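Local coordinates for single-stranded DNA-binding protein (Mycobacterium smegmatis, PDB 5GQO), which probably binds single-stranded DNA, as a tetrameric second SSB paralogue built on the OB fold, at residues K50-S55 / S71-V76. Sequence-based numbering, arbitrary orientation.
Sequences KFRVAS and SLYVTV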
loop_
_atom_site.group_PDB
_atom_site.type_symbol
_atom_site.label_atom_id
_atom_site.label_comp_id
_atom_site.label_asym_id
_atom_site.label_seq_id
_atom_site.Cartn_x
_atom_site.Cartn_y
_atom_site.Cartn_z
ATOM N N LYS B 50 0.757 -16.856 -15.246
ATOM C CA LYS B 50 -0.294 -16.405 -14.424
ATOM C C LYS B 50 -0.832 -17.496 -13.528
ATOM O O LYS B 50 -0.786 -18.680 -13.849
ATOM C CB LYS B 50 -1.389 -15.843 -15.293
ATOM C CG LYS B 50 -2.070 -16.816 -16.200
ATOM C CD LYS B 50 -3.377 -16.232 -16.700
ATOM C CE LYS B 50 -4.546 -16.544 -15.775
ATOM N NZ LYS B 50 -5.824 -15.899 -16.212
ATOM N N PHE B 51 -1.369 -17.093 -12.391
ATOM C CA PHE B 51 -1.727 -18.055 -11.375
ATOM C C PHE B 51 -2.588 -17.392 -10.374
ATOM O O PHE B 51 -2.750 -16.165 -10.363
ATOM C CB PHE B 51 -0.437 -18.640 -10.736
ATOM C CG PHE B 51 0.589 -17.608 -10.306
ATOM C CD1 PHE B 51 0.522 -17.064 -9.069
ATOM C CD2 PHE B 51 1.584 -17.187 -11.136
ATOM C CE1 PHE B 51 1.426 -16.086 -8.643
ATOM C CE2 PHE B 51 2.524 -16.233 -10.716
ATOM C CZ PHE B 51 2.424 -15.663 -9.473
ATOM N N ARG B 52 -3.140 -18.194 -9.485
ATOM C CA ARG B 52 -4.079 -17.690 -8.494
ATOM C C ARG B 52 -3.399 -17.648 -7.129
ATOM O O ARG B 52 -2.607 -18.531 -6.808
ATOM C CB ARG B 52 -5.207 -18.679 -8.480
ATOM C CG ARG B 52 -6.551 -18.160 -8.039
ATOM C CD ARG B 52 -7.501 -18.127 -9.195
ATOM N NE ARG B 52 -8.174 -16.851 -9.144
ATOM C CZ ARG B 52 -9.133 -16.566 -8.274
ATOM N NH1 ARG B 52 -9.698 -15.357 -8.298
ATOM N NH2 ARG B 52 -9.540 -17.493 -7.397
ATOM N N VAL B 53 -3.675 -16.603 -6.349
ATOM C CA VAL B 53 -3.078 -16.431 -5.016
ATOM C C VAL B 53 -4.175 -16.276 -3.965
ATOM O O VAL B 53 -5.144 -15.546 -4.182
ATOM C CB VAL B 53 -2.124 -15.220 -4.911
ATOM C CG1 VAL B 53 -1.618 -15.061 -3.467
ATOM C CG2 VAL B 53 -0.937 -15.407 -5.823
ATOM N N ALA B 54 -3.987 -16.980 -2.848
ATOM C CA ALA B 54 -4.828 -16.855 -1.661
ATOM C C ALA B 54 -4.015 -16.210 -0.578
ATOM O O ALA B 54 -2.838 -16.557 -0.340
ATOM C CB ALA B 54 -5.266 -18.203 -1.184
ATOM N N SER B 55 -4.627 -15.250 0.087
ATOM C CA SER B 55 -3.946 -14.611 1.175
ATOM C C SER B 55 -4.143 -15.289 2.508
ATOM O O SER B 55 -5.272 -15.577 2.913
ATOM C CB SER B 55 -4.368 -13.191 1.335
ATOM O OG SER B 55 -3.200 -12.503 1.749
ATOM N N SER B 71 -10.567 -14.284 3.802
ATOM C CA SER B 71 -9.700 -14.597 2.654
ATOM C C SER B 71 -9.802 -13.629 1.436
ATOM O O SER B 71 -10.825 -12.919 1.184
ATOM C CB SER B 71 -9.898 -16.033 2.203
ATOM O OG SER B 71 -9.949 -16.909 3.309
ATOM N N LEU B 72 -8.680 -13.577 0.731
ATOM C CA LEU B 72 -8.548 -12.838 -0.487
ATOM C C LEU B 72 -7.962 -13.748 -1.571
ATOM O O LEU B 72 -6.897 -14.341 -1.367
ATOM C CB LEU B 72 -7.645 -11.618 -0.284
ATOM C CG LEU B 72 -7.438 -10.802 -1.557
ATOM C CD1 LEU B 72 -8.731 -10.112 -2.030
ATOM C CD2 LEU B 72 -6.349 -9.783 -1.300
ATOM N N TYR B 73 -8.672 -13.860 -2.698
ATOM C CA TYR B 73 -8.255 -14.640 -3.865
ATOM C C TYR B 73 -8.068 -13.679 -5.022
ATOM O O TYR B 73 -8.956 -12.868 -5.280
ATOM C CB TYR B 73 -9.333 -15.661 -4.229
ATOM C CG TYR B 73 -9.574 -16.624 -3.105
ATOM C CD1 TYR B 73 -8.689 -17.696 -2.869
ATOM C CD2 TYR B 73 -10.655 -16.453 -2.240
ATOM C CE1 TYR B 73 -8.875 -18.557 -1.804
ATOM C CE2 TYR B 73 -10.853 -17.318 -1.173
ATOM C CZ TYR B 73 -9.957 -18.365 -0.956
ATOM O OH TYR B 73 -10.172 -19.223 0.093
ATOM N N VAL B 74 -6.919 -13.733 -5.689
ATOM C CA VAL B 74 -6.678 -12.908 -6.886
ATOM C C VAL B 74 -5.852 -13.625 -7.926
ATOM O O VAL B 74 -5.059 -14.459 -7.604
ATOM C CB VAL B 74 -5.909 -11.583 -6.602
ATOM C CG1 VAL B 74 -6.790 -10.605 -5.842
ATOM C CG2 VAL B 74 -4.600 -11.798 -5.875
ATOM N N THR B 75 -6.036 -13.250 -9.181
ATOM C CA THR B 75 -5.241 -13.784 -10.270
ATOM C C THR B 75 -4.046 -12.836 -10.410
ATOM O O THR B 75 -4.225 -11.637 -10.391
ATOM C CB THR B 75 -6.104 -13.827 -11.549
ATOM O OG1 THR B 75 -7.203 -14.713 -11.344
ATOM C CG2 THR B 75 -5.315 -14.266 -12.754
ATOM N N VAL B 76 -2.849 -13.378 -10.531
ATOM C CA VAL B 76 -1.630 -12.594 -10.698
ATOM C C VAL B 76 -1.095 -12.851 -12.095
ATOM O O VAL B 76 -1.071 -13.996 -12.527
ATOM C CB VAL B 76 -0.555 -13.043 -9.713
ATOM C CG1 VAL B 76 0.658 -12.179 -9.851
ATOM C CG2 VAL B 76 -1.083 -12.972 -8.298
#
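Arg52 reaches across to Thr75 and Tyr73 on one face of a two-stranded antiparallel ladder. Its side chain bends at chi2 (111°) and again at chi3, which swings the guanidinium over the neighbouring strand. NE then points its N-H almost straight at Thr75 OG1 (3.2 Å), with the hydroxyl oxygen lying at the edge of the guanidinium, in its plane. The threonine methyl turns the other way, and the tail of Lys50 lies against it. Farther along, Arg52 NH2 comes within 3.7 Å of Tyr73 CB; the guanidinium and phenol planes are only 17° apart but displaced past one another, so the contact is with CB and is not a stack. From its CB the tyrosine ring runs away from Arg52 toward the Ser71 end, and Tyr73 CE1 lies 3.7 Å from Ala54 CB.

The ladder pairs strands 46-55 and 73-79 of the OB-fold sheet, which strands 33-43 and 117-122 extend on its two sides. Alternation of side chains sends Phe51, Val53, Val74 and Val76 to the other, buried face. Val76 CB sits over one face of the Phe51 ring, off-centre toward the rim, in a CH-pi contact 4.2 Å from the centroid. Val76 CG2 meets Val53 CG2 at 3.5 Å. Reciprocal backbone hydrogen bonds join Phe51 to Val76 and Val53 to Val74. At the far end Ser55 N donates to Leu72 O (2.8 Å), while Tyr73 N is hydrogen-bonded to Thr104 OG1 of the second subunit.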